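DNA-entry nuclease inhibitor (Bacillus subtilis subsp. subtilis, PDB 4MQD) inhibits the DNA-degrading activity of the DNA-entry nuclease and contributes to competence for genetic transformation. Local coordinates at residues Ala60-Arg65 with Lys98-Asp103. Numbering follows the deposited sequence.
Sequences AFILFR and KRLSFD
Phe102 reaches from strand 100-102 to Phe64 on strand 59-66, and the two rings form an offset stack with centroids 4.7 Å apart and planes inclined by 30°. Followed outward, Phe102 meets Phe64 through CB, CG and the CD2-CE2 side of its ring. Its CB lies 4.1 Å from Phe64 CD2, and CG sits over one face of the Phe64 ring. Beyond CD2, which also faces Phe64, CE2 makes the closest approach, 3.4 Å to Phe64 CB. CZ, still beside that CB, also comes within 4.4 Å of Ile62 CG2. With CG anti to the carbonyl carbon (chi1 -57°), the Phe102 ring presents one face to Phe64, whose CB lies over it. Two residues earlier in the strand, Leu100 CD1 touches Ile62 CG1 at 3.9 Å. The axes of segments 60-65 and 100-102 approach to 9.7 Å, nearly parallel at 13°. The contact packs the mixed sheet, through strand 59-66, against an outermost strand of the antiparallel sheet, without hydrogen bonds between the segments. Trp8 meets both phenylalanine rings edge-to-face, while Ile92 touches Ile62 and Phe102. All four contacting residues are buried and apolar, which implies that the sheets are held together here by dispersion and the exclusion of water.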
ATOM      1  N   ALA A  60      -3.329  11.532  15.859  1.00 29.64           N
ATOM      2  CA  ALA A  60      -3.053  10.522  14.843  1.00 27.71           C
ATOM      3  C   ALA A  60      -3.753   9.214  15.184  1.00 27.27           C
ATOM      4  O   ALA A  60      -4.225   9.028  16.307  1.00 27.96           O
ATOM      5  CB  ALA A  60      -1.555  10.299  14.728  1.00 27.65           C
ATOM      6  N   PHE A  61      -3.819   8.315  14.206  1.00 25.93           N
ATOM      7  CA  PHE A  61      -4.373   6.982  14.410  1.00 26.26           C
ATOM      8  C   PHE A  61      -3.268   5.936  14.320  1.00 25.50           C
ATOM      9  O   PHE A  61      -2.439   5.979  13.410  1.00 27.16           O
ATOM     10  CB  PHE A  61      -5.466   6.683  13.380  1.00 26.96           C
ATOM     11  CG  PHE A  61      -6.760   7.394  13.650  1.00 28.40           C
ATOM     12  CD1 PHE A  61      -7.667   6.886  14.571  1.00 29.17           C
ATOM     13  CD2 PHE A  61      -7.071   8.574  12.989  1.00 29.51           C
ATOM     14  CE1 PHE A  61      -8.861   7.539  14.827  1.00 29.76           C
ATOM     15  CE2 PHE A  61      -8.265   9.233  13.240  1.00 30.64           C
ATOM     16  CZ  PHE A  61      -9.161   8.714  14.159  1.00 30.50           C
ATOM     17  N   ILE A  62      -3.259   5.013  15.278  1.00 25.38           N
ATOM     18  CA  ILE A  62      -2.337   3.884  15.281  1.00 24.37           C
ATOM     19  C   ILE A  62      -3.094   2.636  14.840  1.00 24.66           C
ATOM     20  O   ILE A  62      -4.063   2.243  15.487  1.00 24.08           O
ATOM     21  CB  ILE A  62      -1.751   3.634  16.690  1.00 24.29           C
ATOM     22  CG1 ILE A  62      -1.073   4.902  17.237  1.00 24.53           C
ATOM     23  CG2 ILE A  62      -0.788   2.452  16.673  1.00 24.02           C
ATOM     24  CD1 ILE A  62       0.123   5.382  16.439  1.00 25.12           C
ATOM     25  N   LEU A  63      -2.657   2.030  13.738  1.00 25.03           N
ATOM     26  CA  LEU A  63      -3.212   0.758  13.262  1.00 25.38           C
ATOM     27  C   LEU A  63      -2.210  -0.354  13.523  1.00 24.61           C
ATOM     28  O   LEU A  63      -1.232  -0.501  12.785  1.00 23.62           O
ATOM     29  CB  LEU A  63      -3.532   0.818  11.764  1.00 26.27           C
ATOM     30  CG  LEU A  63      -4.932   1.297  11.387  1.00 28.53           C
ATOM     31  CD1 LEU A  63      -5.205   2.676  11.967  1.00 30.33           C
ATOM     32  CD2 LEU A  63      -5.099   1.297   9.873  1.00 28.29           C
ATOM     33  N   PHE A  64      -2.447  -1.132  14.574  1.00 24.09           N
ATOM     34  CA  PHE A  64      -1.556  -2.237  14.906  1.00 25.01           C
ATOM     35  C   PHE A  64      -2.045  -3.522  14.252  1.00 25.29           C
ATOM     36  O   PHE A  64      -3.246  -3.799  14.243  1.00 25.90           O
ATOM     37  CB  PHE A  64      -1.443  -2.422  16.417  1.00 25.88           C
ATOM     38  CG  PHE A  64      -0.260  -3.248  16.826  1.00 27.87           C
ATOM     39  CD1 PHE A  64       1.005  -2.684  16.881  1.00 28.77           C
ATOM     40  CD2 PHE A  64      -0.404  -4.595  17.128  1.00 29.40           C
ATOM     41  CE1 PHE A  64       2.103  -3.444  17.243  1.00 29.97           C
ATOM     42  CE2 PHE A  64       0.689  -5.361  17.493  1.00 29.47           C
ATOM     43  CZ  PHE A  64       1.945  -4.785  17.549  1.00 30.69           C
ATOM     44  N   ARG A  65      -1.109  -4.295  13.705  1.00 25.22           N
ATOM     45  CA  ARG A  65      -1.419  -5.559  13.039  1.00 25.13           C
ATOM     46  C   ARG A  65      -0.410  -6.640  13.403  1.00 25.61           C
ATOM     47  O   ARG A  65       0.752  -6.344  13.686  1.00 27.83           O
ATOM     48  CB  ARG A  65      -1.405  -5.378  11.523  1.00 25.63           C
ATOM     49  CG  ARG A  65      -2.444  -4.411  10.991  1.00 25.67           C
ATOM     50  CD  ARG A  65      -2.278  -4.220   9.497  1.00 25.99           C
ATOM     51  NE  ARG A  65      -3.208  -3.228   8.973  1.00 27.18           N
ATOM     52  CZ  ARG A  65      -3.249  -2.822   7.707  1.00 28.93           C
ATOM     53  NH1 ARG A  65      -2.405  -3.317   6.806  1.00 29.82           N
ATOM     54  NH2 ARG A  65      -4.141  -1.909   7.340  1.00 30.42           N
ATOM     55  N   LYS A  98      -2.563   9.072  25.927  1.00 28.09           N
ATOM     56  CA  LYS A  98      -3.163   7.846  26.449  1.00 28.86           C
ATOM     57  C   LYS A  98      -2.194   6.693  26.217  1.00 27.26           C
ATOM     58  O   LYS A  98      -1.423   6.710  25.252  1.00 26.30           O
ATOM     59  CB  LYS A  98      -4.489   7.539  25.749  1.00 32.17           C
ATOM     60  CG  LYS A  98      -5.590   8.547  26.029  1.00 36.55           C
ATOM     61  CD  LYS A  98      -6.923   8.117  25.429  1.00 41.10           C
ATOM     62  CE  LYS A  98      -6.935   8.244  23.914  1.00 44.08           C
ATOM     63  NZ  LYS A  98      -8.279   7.952  23.342  1.00 48.42           N
ATOM     64  N   ARG A  99      -2.229   5.702  27.104  1.00 25.90           N
ATOM     65  CA  ARG A  99      -1.425   4.499  26.937  1.00 25.21           C
ATOM     66  C   ARG A  99      -2.239   3.445  26.195  1.00 26.28           C
ATOM     67  O   ARG A  99      -3.273   2.992  26.685  1.00 27.35           O
ATOM     68  CB  ARG A  99      -0.964   3.953  28.288  1.00 25.03           C
ATOM     69  CG  ARG A  99      -0.155   2.667  28.180  1.00 25.73           C
ATOM     70  CD  ARG A  99       0.428   2.235  29.513  1.00 26.52           C
ATOM     71  NE  ARG A  99       1.665   2.948  29.835  1.00 27.09           N
ATOM     72  CZ  ARG A  99       2.528   2.576  30.779  1.00 27.60           C
ATOM     73  NH1 ARG A  99       2.306   1.489  31.512  1.00 28.20           N
ATOM     74  NH2 ARG A  99       3.627   3.293  30.992  1.00 28.23           N
ATOM     75  N   LEU A 100      -1.773   3.067  25.009  1.00 26.01           N
ATOM     76  CA  LEU A 100      -2.399   1.995  24.244  1.00 25.54           C
ATOM     77  C   LEU A 100      -1.799   0.662  24.671  1.00 26.89           C
ATOM     78  O   LEU A 100      -0.648   0.607  25.107  1.00 27.13           O
ATOM     79  CB  LEU A 100      -2.188   2.206  22.744  1.00 24.66           C
ATOM     80  CG  LEU A 100      -2.582   3.580  22.191  1.00 24.27           C
ATOM     81  CD1 LEU A 100      -2.345   3.627  20.692  1.00 24.98           C
ATOM     82  CD2 LEU A 100      -4.031   3.911  22.512  1.00 23.54           C
ATOM     83  N   SER A 101      -2.588  -0.402  24.553  1.00 27.44           N
ATOM     84  CA  SER A 101      -2.134  -1.749  24.890  1.00 28.98           C
ATOM     85  C   SER A 101      -2.537  -2.733  23.802  1.00 29.41           C
ATOM     86  O   SER A 101      -3.630  -2.639  23.245  1.00 29.26           O
ATOM     87  CB  SER A 101      -2.721  -2.188  26.229  1.00 30.69           C
ATOM     88  OG  SER A 101      -2.285  -1.333  27.268  1.00 32.64           O
ATOM     89  N   PHE A 102      -1.641  -3.671  23.504  1.00 29.76           N
ATOM     90  CA  PHE A 102      -1.876  -4.676  22.474  1.00 30.68           C
ATOM     91  C   PHE A 102      -1.381  -6.033  22.959  1.00 32.13           C
ATOM     92  O   PHE A 102      -0.225  -6.170  23.365  1.00 31.12           O
ATOM     93  CB  PHE A 102      -1.163  -4.283  21.178  1.00 29.10           C
ATOM     94  CG  PHE A 102      -1.566  -2.932  20.654  1.00 28.02           C
ATOM     95  CD1 PHE A 102      -0.884  -1.787  21.045  1.00 27.80           C
ATOM     96  CD2 PHE A 102      -2.636  -2.804  19.780  1.00 26.91           C
ATOM     97  CE1 PHE A 102      -1.259  -0.541  20.568  1.00 27.35           C
ATOM     98  CE2 PHE A 102      -3.014  -1.562  19.299  1.00 26.78           C
ATOM     99  CZ  PHE A 102      -2.324  -0.430  19.692  1.00 27.37           C
ATOM    100  N   ASP A 103      -2.268  -7.024  22.925  1.00 37.00           N
ATOM    101  CA  ASP A 103      -1.952  -8.375  23.377  1.00 41.56           C
ATOM    102  C   ASP A 103      -1.093  -9.101  22.337  1.00 41.91           C
ATOM    103  O   ASP A 103      -1.601  -9.849  21.501  1.00 41.39           O
ATOM    104  CB  ASP A 103      -3.246  -9.153  23.655  1.00 47.55           C
ATOM    105  CG  ASP A 103      -2.995 -10.512  24.283  1.00 52.92           C
ATOM    106  OD1 ASP A 103      -2.080 -10.625  25.127  1.00 60.86           O
ATOM    107  OD2 ASP A 103      -3.721 -11.468  23.940  1.00 60.38           O
TER